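Local coordinates for 401aa long hypothetical glucose-1-phosphate thymidylyltransferase (Sulfolobus tokodaii, PDB 2GGO), which probably takes part as a bifunctional enzyme in the synthesis of UDP-N-acetylglucosamine and UDP-N-acetylgalactosamine, transferring nucleotidyl groups to sugar 1-phosphates in its N-terminal section, at residues A118-K123 against K198-E203; K211-I216 against R353-F358; A222-V227 against E260-I265; P273-R278 against N287-S292. All blocks are in the same frame, centred on the assembly; numbering follows the deposited sequence.

Contact 1. Residues A118-K123 against K198-E203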
loop_
_atom_site.group_PDB
_atom_site.type_symbol
_atom_site.label_atom_id
_atom_site.label_comp_id
_atom_site.label_asym_id
_atom_site.label_seq_id
_atom_site.Cartn_x
_atom_site.Cartn_y
_atom_site.Cartn_z
ATOM N N ALA A 118 0.298 -18.472 17.981
ATOM C CA ALA A 118 1.464 -18.355 17.090
ATOM C C ALA A 118 1.585 -16.964 16.416
ATOM O O ALA A 118 0.667 -16.149 16.466
ATOM C CB ALA A 118 1.462 -19.486 16.041
ATOM N N ILE A 119 2.717 -16.730 15.769
ATOM C CA ILE A 119 3.046 -15.433 15.218
ATOM C C ILE A 119 3.989 -15.630 14.054
ATOM O O ILE A 119 4.858 -16.488 14.103
ATOM C CB ILE A 119 3.635 -14.554 16.334
ATOM C CG1 ILE A 119 2.581 -13.572 16.822
ATOM C CG2 ILE A 119 4.943 -13.846 15.952
ATOM C CD1 ILE A 119 3.138 -12.567 17.744
ATOM N N ILE A 120 3.774 -14.875 12.975
ATOM C CA ILE A 120 4.650 -14.959 11.798
ATOM C C ILE A 120 5.753 -13.914 11.885
ATOM O O ILE A 120 5.532 -12.797 12.333
ATOM C CB ILE A 120 3.859 -14.953 10.468
ATOM C CG1 ILE A 120 3.038 -16.249 10.395
ATOM C CG2 ILE A 120 4.798 -14.865 9.258
ATOM C CD1 ILE A 120 1.987 -16.308 9.320
ATOM N N GLY A 121 6.955 -14.330 11.517
ATOM C CA GLY A 121 8.118 -13.474 11.497
ATOM C C GLY A 121 8.774 -13.564 10.143
ATOM O O GLY A 121 8.834 -14.630 9.518
ATOM N N VAL A 122 9.251 -12.424 9.681
ATOM C CA VAL A 122 9.837 -12.317 8.364
ATOM C C VAL A 122 11.219 -11.683 8.526
ATOM O O VAL A 122 11.429 -10.835 9.406
ATOM C CB VAL A 122 8.901 -11.502 7.390
ATOM C CG1 VAL A 122 8.609 -10.107 7.919
ATOM C CG2 VAL A 122 9.469 -11.446 5.976
ATOM N N LYS A 123 12.165 -12.126 7.704
ATOM C CA LYS A 123 13.501 -11.543 7.721
ATOM C C LYS A 123 13.628 -10.338 6.766
ATOM O O LYS A 123 13.533 -10.471 5.531
ATOM C CB LYS A 123 14.576 -12.606 7.483
ATOM C CG LYS A 123 14.785 -13.586 8.658
ATOM C CD LYS A 123 16.080 -14.356 8.456
ATOM C CE LYS A 123 15.939 -15.829 8.799
ATOM N NZ LYS A 123 16.467 -16.686 7.665
ATOM N N LYS A 198 4.369 -19.794 19.479
ATOM C CA LYS A 198 5.190 -20.266 18.342
ATOM C C LYS A 198 5.615 -19.120 17.437
ATOM O O LYS A 198 5.024 -18.048 17.452
ATOM C CB LYS A 198 4.416 -21.274 17.490
ATOM C CG LYS A 198 4.492 -22.713 17.934
ATOM C CD LYS A 198 4.072 -23.682 16.796
ATOM C CE LYS A 198 5.119 -23.758 15.659
ATOM N NZ LYS A 198 4.800 -24.793 14.621
ATOM N N VAL A 199 6.649 -19.340 16.655
ATOM C CA VAL A 199 7.056 -18.356 15.677
ATOM C C VAL A 199 7.328 -19.131 14.393
ATOM O O VAL A 199 8.258 -19.958 14.339
ATOM C CB VAL A 199 8.292 -17.500 16.142
ATOM C CG1 VAL A 199 9.036 -16.899 14.966
ATOM C CG2 VAL A 199 7.868 -16.385 17.085
ATOM N N ILE A 200 6.477 -18.887 13.386
ATOM C CA ILE A 200 6.689 -19.392 12.022
ATOM C C ILE A 200 7.420 -18.307 11.232
ATOM O O ILE A 200 7.096 -17.120 11.336
ATOM C CB ILE A 200 5.367 -19.731 11.273
ATOM C CG1 ILE A 200 4.245 -20.141 12.235
ATOM C CG2 ILE A 200 5.614 -20.750 10.135
ATOM C CD1 ILE A 200 4.494 -21.393 13.026
ATOM N N GLU A 201 8.414 -18.723 10.458
ATOM C CA GLU A 201 9.178 -17.795 9.663
ATOM C C GLU A 201 8.518 -17.721 8.297
ATOM O O GLU A 201 8.364 -18.751 7.613
ATOM C CB GLU A 201 10.637 -18.241 9.546
ATOM C CG GLU A 201 11.619 -17.116 9.177
ATOM C CD GLU A 201 12.870 -17.620 8.449
ATOM O OE1 GLU A 201 13.341 -18.754 8.735
ATOM O OE2 GLU A 201 13.384 -16.877 7.575
ATOM N N TYR A 202 8.107 -16.504 7.925
ATOM C CA TYR A 202 7.529 -16.241 6.611
ATOM C C TYR A 202 8.570 -16.418 5.510
ATOM O O TYR A 202 9.682 -15.889 5.623
ATOM C CB TYR A 202 6.939 -14.828 6.553
ATOM C CG TYR A 202 6.200 -14.590 5.265
ATOM C CD1 TYR A 202 4.982 -15.222 5.018
ATOM C CD2 TYR A 202 6.726 -13.774 4.276
ATOM C CE1 TYR A 202 4.300 -15.036 3.825
ATOM C CE2 TYR A 202 6.043 -13.579 3.082
ATOM C CZ TYR A 202 4.835 -14.213 2.869
ATOM O OH TYR A 202 4.155 -14.035 1.700
ATOM N N GLU A 203 8.234 -17.137 4.438
ATOM C CA GLU A 203 9.255 -17.340 3.409
ATOM C C GLU A 203 9.255 -16.477 2.106
ATOM O O GLU A 203 10.319 -15.914 1.758
ATOM C CB GLU A 203 9.603 -18.824 3.213
ATOM C CG GLU A 203 10.461 -19.319 4.437
ATOM C CD GLU A 203 11.542 -20.337 4.091
ATOM O OE1 GLU A 203 12.744 -19.999 4.236
ATOM O OE2 GLU A 203 11.188 -21.473 3.684
#
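I120 and Y202 meet where strand 118-123 pairs in parallel with 197-201, an outermost strand of the mixed sheet in the nucleotidyltransferase part. The CG2 methyl of I120, anti to the backbone N, presses on Y202 CB at 3.4 Å. V122 lies beside the tyrosine, and its CG2 reaches the ring edge 4.0 Å from Y202 CD2. I120 thus fits the root of the side chain and V122 the ring edge, while the OH bonds onward to Y205 O. At the other end of this face, which helix 106-111 covers, the small bump of A118 CB fits against K198 CB at 3.7 Å. On the reverse face the CG2 methyls of I119 and V199 touch at 4.0 Å. A CB on G121 would lie about 3.9 Å from V199 CG1 on this face, a spot glycine keeps clear. I200 bonds both ways, its N to I119 O and its O to G121 N, before Y202 N takes G121 O at 2.6 Å. With CG anti to N (chi1 -159°), the extended E201 delivers OE2 to K123 NZ at 3.1 Å. Were E201 cut back to an alanine, K123 NZ would probably lose its salt-bridge partner and its bent chain be freer to swing. The chemistry implies a parallel strand pairing held by backbone hydrogen bonds, with apolar packing on its faces and a charge pair at its exposed end.

Contact 2. Residues K211-I216 against R353-F358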
loop_
_atom_site.group_PDB
_atom_site.type_symbol
_atom_site.label_atom_id
_atom_site.label_comp_id
_atom_site.label_asym_id
_atom_site.label_seq_id
_atom_site.Cartn_x
_atom_site.Cartn_y
_atom_site.Cartn_z
ATOM N N LYS A 211 4.731 3.706 3.460
ATOM C CA LYS A 211 5.185 4.995 2.929
ATOM C C LYS A 211 4.836 5.055 1.451
ATOM O O LYS A 211 4.692 4.003 0.802
ATOM C CB LYS A 211 6.670 5.217 3.280
ATOM C CG LYS A 211 6.863 5.470 4.813
ATOM C CD LYS A 211 8.290 5.715 5.220
ATOM C CE LYS A 211 9.123 4.430 5.164
ATOM N NZ LYS A 211 9.639 4.036 6.512
ATOM N N PRO A 212 4.579 6.279 0.899
ATOM C CA PRO A 212 3.901 6.312 -0.415
ATOM C C PRO A 212 4.687 5.627 -1.512
ATOM O O PRO A 212 4.097 4.963 -2.368
ATOM C CB PRO A 212 3.683 7.818 -0.692
ATOM C CG PRO A 212 3.851 8.473 0.617
ATOM C CD PRO A 212 4.848 7.637 1.398
ATOM N N TRP A 213 6.004 5.691 -1.451
ATOM C CA TRP A 213 6.756 4.967 -2.447
ATOM C C TRP A 213 6.588 3.471 -2.412
ATOM O O TRP A 213 6.824 2.842 -3.434
ATOM C CB TRP A 213 8.218 5.348 -2.471
ATOM C CG TRP A 213 8.883 5.225 -1.211
ATOM C CD1 TRP A 213 9.555 4.142 -0.784
ATOM C CD2 TRP A 213 8.961 6.207 -0.143
ATOM N NE1 TRP A 213 10.030 4.353 0.506
ATOM C CE2 TRP A 213 9.706 5.629 0.896
ATOM C CE3 TRP A 213 8.470 7.512 0.029
ATOM C CZ2 TRP A 213 9.984 6.298 2.081
ATOM C CZ3 TRP A 213 8.753 8.179 1.213
ATOM C CH2 TRP A 213 9.508 7.576 2.217
ATOM N N ASN A 214 6.179 2.887 -1.268
ATOM C CA ASN A 214 5.892 1.439 -1.203
ATOM C C ASN A 214 4.752 1.020 -2.074
ATOM O O ASN A 214 4.693 -0.112 -2.470
ATOM C CB ASN A 214 5.660 0.901 0.202
ATOM C CG ASN A 214 6.813 1.197 1.166
ATOM O OD1 ASN A 214 8.002 1.017 0.853
ATOM N ND2 ASN A 214 6.463 1.598 2.367
ATOM N N ILE A 215 3.854 1.926 -2.435
ATOM C CA ILE A 215 2.873 1.617 -3.483
ATOM C C ILE A 215 3.541 1.237 -4.820
ATOM O O ILE A 215 3.062 0.358 -5.563
ATOM C CB ILE A 215 1.867 2.793 -3.660
ATOM C CG1 ILE A 215 1.296 3.226 -2.307
ATOM C CG2 ILE A 215 0.792 2.445 -4.700
ATOM C CD1 ILE A 215 0.079 4.197 -2.394
ATOM N N ILE A 216 4.652 1.917 -5.126
ATOM C CA ILE A 216 5.477 1.531 -6.282
ATOM C C ILE A 216 6.131 0.151 -6.032
ATOM O O ILE A 216 5.987 -0.748 -6.809
ATOM C CB ILE A 216 6.519 2.611 -6.701
ATOM C CG1 ILE A 216 5.809 3.974 -6.927
ATOM C CG2 ILE A 216 7.061 2.205 -8.039
ATOM C CD1 ILE A 216 6.720 5.281 -6.878
ATOM N N ARG A 353 17.034 7.449 -5.341
ATOM C CA ARG A 353 17.799 8.482 -6.004
ATOM C C ARG A 353 16.864 9.139 -7.010
ATOM O O ARG A 353 16.915 10.365 -7.192
ATOM C CB ARG A 353 19.007 7.857 -6.742
ATOM C CG ARG A 353 20.075 8.890 -7.240
ATOM C CD ARG A 353 20.767 8.474 -8.583
ATOM N NE ARG A 353 21.518 9.597 -9.150
ATOM C CZ ARG A 353 21.718 9.824 -10.454
ATOM N NH1 ARG A 353 21.218 8.995 -11.375
ATOM N NH2 ARG A 353 22.426 10.902 -10.829
ATOM N N LYS A 354 16.052 8.298 -7.653
ATOM C CA LYS A 354 14.902 8.707 -8.535
ATOM C C LYS A 354 13.494 8.530 -7.898
ATOM O O LYS A 354 12.995 7.406 -7.617
ATOM C CB LYS A 354 14.932 7.973 -9.866
ATOM C CG LYS A 354 16.166 8.302 -10.724
ATOM C CD LYS A 354 15.726 8.456 -12.155
ATOM C CE LYS A 354 16.657 9.321 -12.947
ATOM N NZ LYS A 354 17.547 8.355 -13.632
ATOM N N LEU A 355 12.846 9.654 -7.669
ATOM C CA LEU A 355 11.533 9.640 -7.086
ATOM C C LEU A 355 10.842 10.912 -7.566
ATOM O O LEU A 355 11.384 11.983 -7.456
ATOM C CB LEU A 355 11.612 9.604 -5.555
ATOM C CG LEU A 355 10.215 9.582 -4.894
ATOM C CD1 LEU A 355 9.479 8.288 -5.317
ATOM C CD2 LEU A 355 10.371 9.659 -3.418
ATOM N N GLY A 356 9.685 10.764 -8.187
ATOM C CA GLY A 356 8.908 11.915 -8.566
ATOM C C GLY A 356 7.916 12.243 -7.492
ATOM O O GLY A 356 8.297 12.519 -6.334
ATOM N N ALA A 357 6.657 12.301 -7.888
ATOM C CA ALA A 357 5.660 12.952 -7.088
ATOM C C ALA A 357 4.542 12.056 -6.581
ATOM O O ALA A 357 4.293 11.027 -7.152
ATOM C CB ALA A 357 5.119 14.201 -7.855
ATOM N N PHE A 358 3.860 12.489 -5.506
ATOM C CA PHE A 358 2.657 11.818 -4.998
ATOM C C PHE A 358 1.405 12.722 -5.090
ATOM O O PHE A 358 1.291 13.719 -4.395
ATOM C CB PHE A 358 2.936 11.374 -3.573
ATOM C CG PHE A 358 4.181 10.549 -3.458
ATOM C CD1 PHE A 358 4.202 9.271 -3.941
ATOM C CD2 PHE A 358 5.343 11.054 -2.889
ATOM C CE1 PHE A 358 5.326 8.486 -3.867
ATOM C CE2 PHE A 358 6.455 10.251 -2.789
ATOM C CZ PHE A 358 6.440 8.957 -3.278
#
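The N-terminal end of helix 212-225 docks here, through P212, W213 and I216, on the left-handed parallel beta-helix part built of hexapeptide repeats; L355 comes from the loop before strand 358-359, and F358 starts that strand. The contact therefore joins the two sections of the enzyme, and it is wholly buried and apolar. P212 suits a helix start, where a residue without an N-H costs no helical bond, and its ring supplies the main bump: CB sits over one face of the F358 ring in a CH-pi contact, 3.7 Å from the centroid and 16° off the normal. W213 takes the tighter first torsion, CG between the backbone N and the carbonyl carbon (chi1 55°), which turns the indole so that F358 CZ comes to its edge, 4.1 Å from W213 CE3. K211 CB lies over one indole face. V341 of strand 340-343 touches W213, L355 and F358, and V316 of the coil strand 316-317 backs I216 and F358. Branched L355 reaches toward the helix between two of its residues: its CD1 methyl lies 4.3 Å from W213 CB and 4.4 Å from I216 CD1.

Contact 3. Residues A222-V227 against E260-I265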
loop_
_atom_site.group_PDB
_atom_site.type_symbol
_atom_site.label_atom_id
_atom_site.label_comp_id
_atom_site.label_asym_id
_atom_site.label_seq_id
_atom_site.Cartn_x
_atom_site.Cartn_y
_atom_site.Cartn_z
ATOM N N ALA A 222 4.133 -7.200 -7.876
ATOM C CA ALA A 222 2.984 -7.832 -8.468
ATOM C C ALA A 222 3.017 -7.961 -9.993
ATOM O O ALA A 222 2.514 -8.949 -10.554
ATOM C CB ALA A 222 1.688 -7.094 -8.010
ATOM N N LEU A 223 3.523 -6.921 -10.663
ATOM C CA LEU A 223 3.605 -6.908 -12.112
ATOM C C LEU A 223 4.558 -8.013 -12.514
ATOM O O LEU A 223 4.288 -8.789 -13.448
ATOM C CB LEU A 223 4.076 -5.523 -12.633
ATOM C CG LEU A 223 4.155 -5.425 -14.156
ATOM C CD1 LEU A 223 2.918 -6.016 -14.830
ATOM C CD2 LEU A 223 4.360 -3.972 -14.541
ATOM N N ASP A 224 5.646 -8.125 -11.769
ATOM C CA ASP A 224 6.609 -9.170 -12.070
ATOM C C ASP A 224 6.033 -10.570 -11.844
ATOM O O ASP A 224 6.182 -11.460 -12.692
ATOM C CB ASP A 224 7.857 -8.976 -11.231
ATOM C CG ASP A 224 8.741 -7.867 -11.756
ATOM O OD1 ASP A 224 8.703 -7.572 -12.969
ATOM O OD2 ASP A 224 9.506 -7.304 -10.955
ATOM N N ASN A 225 5.348 -10.744 -10.722
ATOM C CA ASN A 225 5.090 -12.072 -10.199
ATOM C C ASN A 225 3.693 -12.594 -10.374
ATOM O O ASN A 225 3.527 -13.797 -10.584
ATOM C CB ASN A 225 5.490 -12.128 -8.743
ATOM C CG ASN A 225 6.982 -12.109 -8.561
ATOM O OD1 ASN A 225 7.609 -11.049 -8.403
ATOM N ND2 ASN A 225 7.582 -13.291 -8.601
ATOM N N LEU A 226 2.680 -11.730 -10.306
ATOM C CA LEU A 226 1.331 -12.256 -10.269
ATOM C C LEU A 226 0.600 -12.329 -11.591
ATOM O O LEU A 226 -0.485 -12.897 -11.634
ATOM C CB LEU A 226 0.474 -11.531 -9.227
ATOM C CG LEU A 226 1.055 -11.398 -7.819
ATOM C CD1 LEU A 226 0.168 -10.457 -7.002
ATOM C CD2 LEU A 226 1.231 -12.751 -7.100
ATOM N N VAL A 227 1.162 -11.768 -12.663
ATOM C CA VAL A 227 0.466 -11.671 -13.978
ATOM C C VAL A 227 1.399 -11.976 -15.130
ATOM O O VAL A 227 2.617 -11.917 -14.971
ATOM C CB VAL A 227 -0.248 -10.290 -14.252
ATOM C CG1 VAL A 227 -1.493 -10.128 -13.397
ATOM C CG2 VAL A 227 0.715 -9.067 -14.094
ATOM N N GLU A 260 7.767 -0.642 -23.750
ATOM C CA GLU A 260 8.854 -1.493 -23.295
ATOM C C GLU A 260 8.385 -2.101 -21.985
ATOM O O GLU A 260 8.211 -1.394 -21.016
ATOM C CB GLU A 260 10.185 -0.705 -23.171
ATOM C CG GLU A 260 10.701 -0.184 -24.553
ATOM C CD GLU A 260 11.937 0.730 -24.505
ATOM O OE1 GLU A 260 12.057 1.523 -23.534
ATOM O OE2 GLU A 260 12.789 0.655 -25.461
ATOM N N GLY A 261 8.100 -3.413 -21.973
ATOM C CA GLY A 261 7.489 -4.049 -20.807
ATOM C C GLY A 261 8.541 -4.211 -19.736
ATOM O O GLY A 261 9.742 -4.117 -20.031
ATOM N N PRO A 262 8.127 -4.532 -18.497
ATOM C CA PRO A 262 6.779 -4.875 -18.048
ATOM C C PRO A 262 5.837 -3.687 -17.832
ATOM O O PRO A 262 6.200 -2.719 -17.172
ATOM C CB PRO A 262 7.009 -5.598 -16.721
ATOM C CG PRO A 262 8.277 -5.121 -16.248
ATOM C CD PRO A 262 9.102 -4.624 -17.398
ATOM N N VAL A 263 4.639 -3.816 -18.387
ATOM C CA VAL A 263 3.657 -2.777 -18.337
ATOM C C VAL A 263 2.299 -3.379 -18.143
ATOM O O VAL A 263 1.928 -4.349 -18.807
ATOM C CB VAL A 263 3.700 -2.016 -19.665
ATOM C CG1 VAL A 263 2.410 -1.314 -19.968
ATOM C CG2 VAL A 263 4.903 -1.091 -19.673
ATOM N N TYR A 264 1.543 -2.801 -17.232
ATOM C CA TYR A 264 0.177 -3.201 -16.994
ATOM C C TYR A 264 -0.763 -2.123 -17.531
ATOM O O TYR A 264 -0.728 -0.953 -17.059
ATOM C CB TYR A 264 -0.055 -3.321 -15.485
ATOM C CG TYR A 264 -1.437 -3.808 -15.142
ATOM C CD1 TYR A 264 -1.746 -5.158 -15.248
ATOM C CD2 TYR A 264 -2.447 -2.934 -14.744
ATOM C CE1 TYR A 264 -2.956 -5.624 -14.933
ATOM C CE2 TYR A 264 -3.732 -3.429 -14.465
ATOM C CZ TYR A 264 -3.945 -4.776 -14.545
ATOM O OH TYR A 264 -5.184 -5.318 -14.287
ATOM N N ILE A 265 -1.632 -2.493 -18.480
ATOM C CA ILE A 265 -2.617 -1.548 -19.014
ATOM C C ILE A 265 -4.049 -1.877 -18.588
ATOM O O ILE A 265 -4.675 -2.733 -19.167
ATOM C CB ILE A 265 -2.478 -1.406 -20.574
ATOM C CG1 ILE A 265 -0.996 -1.113 -20.907
ATOM C CG2 ILE A 265 -3.470 -0.377 -21.116
ATOM C CD1 ILE A 265 -0.675 -0.693 -22.242
#
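L223 projects from helix 212-225 onto P262 and Y264, and its two methyls divide the work. With CG anti to the backbone N (chi1 -179°), the isobutyl group stands well out from the helix. CD2 lies 3.4 Å from P262 O and 3.8 Å from P262 CB, while CD1 rests against Y264 CB at 4.1 Å. A forked aliphatic side chain is well suited to straddle a proline and a strand residue in this way. Beside it, D224 brings OD1 within 4.1 Å of P262 CG, but the polar partner of that oxygen is the hydroxyl of Y280. P262 follows a cis peptide bond in the turn between strands 258-260 and 263-265, and its ring is directed at the helix. In the next shell, L223 also touches I246 and I282, which belong to the neighbouring strands 245-247 and 281-283, so the leucine spans three successive coils of the left-handed beta-helix. An alanine in place of L223 is likely to open a gap between the helix and the coils, leaving P262 and Y264 CB without the leucine methyls that touch them. Further out, K244 NZ donates hydrogen bonds to the carbonyl oxygens of L223, D224 and V227, gathering the chain near the helix's C-terminal end. The charge of K244 is probably also favoured by that end of the helix. The chemistry implies a joint whose fit comes from hydrocarbon, with the lysine's bonds tying the last part of the helix segment to the coil that carries K244.

Contact 4. Residues P273-R278 against N287-S292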
loop_
_atom_site.group_PDB
_atom_site.type_symbol
_atom_site.label_atom_id
_atom_site.label_comp_id
_atom_site.label_asym_id
_atom_site.label_seq_id
_atom_site.Cartn_x
_atom_site.Cartn_y
_atom_site.Cartn_z
ATOM N N PRO A 273 -2.362 8.368 -29.729
ATOM C CA PRO A 273 -1.271 7.830 -30.558
ATOM C C PRO A 273 0.088 8.327 -30.090
ATOM O O PRO A 273 0.123 9.295 -29.356
ATOM C CB PRO A 273 -1.565 8.439 -31.921
ATOM C CG PRO A 273 -2.253 9.708 -31.623
ATOM C CD PRO A 273 -3.046 9.494 -30.387
ATOM N N ASN A 274 1.181 7.658 -30.467
ATOM C CA ASN A 274 2.496 8.228 -30.238
ATOM C C ASN A 274 2.761 8.398 -28.746
ATOM O O ASN A 274 3.346 9.363 -28.296
ATOM C CB ASN A 274 2.581 9.566 -30.966
ATOM C CG ASN A 274 2.490 9.417 -32.503
ATOM O OD1 ASN A 274 2.966 8.417 -33.050
ATOM N ND2 ASN A 274 1.871 10.413 -33.203
ATOM N N SER A 275 2.305 7.445 -27.958
ATOM C CA SER A 275 2.678 7.365 -26.561
ATOM C C SER A 275 3.895 6.465 -26.342
ATOM O O SER A 275 4.161 5.569 -27.130
ATOM C CB SER A 275 1.548 6.815 -25.761
ATOM O OG SER A 275 0.456 7.684 -25.815
ATOM N N TYR A 276 4.565 6.624 -25.218
ATOM C CA TYR A 276 5.721 5.779 -24.913
ATOM C C TYR A 276 5.546 5.250 -23.503
ATOM O O TYR A 276 5.657 6.000 -22.579
ATOM C CB TYR A 276 7.011 6.600 -24.985
ATOM C CG TYR A 276 8.383 5.899 -24.807
ATOM C CD1 TYR A 276 8.530 4.519 -24.831
ATOM C CD2 TYR A 276 9.533 6.662 -24.585
ATOM C CE1 TYR A 276 9.801 3.928 -24.663
ATOM C CE2 TYR A 276 10.794 6.079 -24.400
ATOM C CZ TYR A 276 10.907 4.711 -24.455
ATOM O OH TYR A 276 12.125 4.125 -24.315
ATOM N N LEU A 277 5.251 3.948 -23.350
ATOM C CA LEU A 277 5.171 3.359 -22.003
ATOM C C LEU A 277 6.432 2.582 -21.666
ATOM O O LEU A 277 6.838 1.687 -22.401
ATOM C CB LEU A 277 3.928 2.512 -21.847
ATOM C CG LEU A 277 2.606 3.158 -22.269
ATOM C CD1 LEU A 277 1.495 2.173 -22.072
ATOM C CD2 LEU A 277 2.320 4.466 -21.479
ATOM N N ARG A 278 7.082 2.917 -20.561
ATOM C CA ARG A 278 8.358 2.332 -20.248
ATOM C C ARG A 278 8.183 1.374 -19.091
ATOM O O ARG A 278 7.137 1.397 -18.433
ATOM C CB ARG A 278 9.394 3.406 -19.907
ATOM C CG ARG A 278 9.963 4.114 -21.162
ATOM C CD ARG A 278 10.654 5.423 -20.801
ATOM N NE ARG A 278 11.830 5.103 -20.019
ATOM C CZ ARG A 278 12.489 5.971 -19.246
ATOM N NH1 ARG A 278 12.046 7.215 -19.088
ATOM N NH2 ARG A 278 13.564 5.579 -18.589
ATOM N N ASN A 287 -7.525 4.615 -18.004
ATOM C CA ASN A 287 -6.593 5.714 -17.964
ATOM C C ASN A 287 -6.444 6.229 -19.350
ATOM O O ASN A 287 -6.630 5.486 -20.283
ATOM C CB ASN A 287 -5.250 5.255 -17.430
ATOM C CG ASN A 287 -5.313 4.844 -16.004
ATOM O OD1 ASN A 287 -5.399 5.653 -15.099
ATOM N ND2 ASN A 287 -5.273 3.564 -15.776
ATOM N N LYS A 288 -6.232 7.529 -19.485
ATOM C CA LYS A 288 -5.876 8.087 -20.774
ATOM C C LYS A 288 -4.439 8.577 -20.730
ATOM O O LYS A 288 -4.062 9.338 -19.804
ATOM C CB LYS A 288 -6.858 9.160 -21.262
ATOM C CG LYS A 288 -6.459 9.744 -22.699
ATOM C CD LYS A 288 -7.650 9.861 -23.645
ATOM C CE LYS A 288 -7.296 10.079 -25.112
ATOM N NZ LYS A 288 -6.233 11.046 -25.108
ATOM N N ILE A 289 -3.653 8.052 -21.667
ATOM C CA ILE A 289 -2.241 8.385 -21.916
ATOM C C ILE A 289 -2.199 8.753 -23.396
ATOM O O ILE A 289 -2.340 7.850 -24.259
ATOM C CB ILE A 289 -1.284 7.200 -21.600
ATOM C CG1 ILE A 289 -1.436 6.693 -20.170
ATOM C CG2 ILE A 289 0.165 7.580 -21.857
ATOM C CD1 ILE A 289 -1.050 7.619 -19.048
ATOM N N GLY A 290 -1.981 10.049 -23.679
ATOM C CA GLY A 290 -2.075 10.712 -25.029
ATOM C C GLY A 290 -0.808 10.868 -25.805
ATOM O O GLY A 290 0.199 10.269 -25.462
ATOM N N ALA A 291 -0.828 11.699 -26.835
ATOM C CA ALA A 291 0.296 11.827 -27.750
ATOM C C ALA A 291 1.383 12.603 -27.083
ATOM O O ALA A 291 1.095 13.645 -26.450
ATOM C CB ALA A 291 -0.131 12.504 -29.024
ATOM N N SER A 292 2.623 12.166 -27.311
ATOM C CA SER A 292 3.790 12.714 -26.647
ATOM C C SER A 292 3.757 12.677 -25.162
ATOM O O SER A 292 4.266 13.634 -24.531
ATOM C CB SER A 292 4.077 14.156 -27.077
ATOM O OG SER A 292 4.183 14.333 -28.480
#
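S275 reaches from one corner of the chain to the backbone of I289 and G290, and its short side chain can be followed atom by atom. CB passes 3.7 Å from G290 O. The first torsion sets OG anti to the carbonyl carbon (chi1 -64°), beside the backbone N, and from there the hydroxyl donates a hydrogen bond to G290 O at 2.6 Å. This donor stands above the carbonyl plane, 54° out of it. OG also lies 3.2 Å from I289 O and touches the CG2 methyl of the same isoleucine. Serine suits the spot: it is buried, small enough for the corner, and able to give its proton to a main-chain oxygen. The setting is a turn of the left-handed parallel beta-helix built from hexapeptide repeats, where strand 288-291 lies next to 270-271 and strand 276-277 next to 294-296, so that the segments belong to successive coils. N274 and S292, both with positive phi, stand at matching corners, and S292 N bonds to N274 O at 3.1 Å. Beside them A291 CA gives a C-H...O contact to P273 O at 3.0 Å. Farther in, L277 CD2 crosses to I289 CG2 at 3.8 Å, and both residues touch I271, stacking coil upon coil in the apolar interior of the beta-helix; I289 goes on to meet V295 and I306.

Overall arrangement
Contacts 2 and 3 are buried and use the same element, helix 212-225, which they press on the beta-helix at two levels with centres 18 Å apart; neither relies on polar bonds across its segments. Contacts 1 and 4 are partly exposed, lie on opposite sides of the chain's centre with centres about 44 Å apart, and depend more on hydrogen bonds. Contact 1 holds a sheet edge in the nucleotidyltransferase part by regular strand pairing, whereas contact 4 links corners of neighbouring coils by isolated bonds. Contacts 3 and 4 touch directly, E260 OE1 lying 2.7 Å from Y276 OH, so neighbouring coils that carry the two contacts are themselves bonded together.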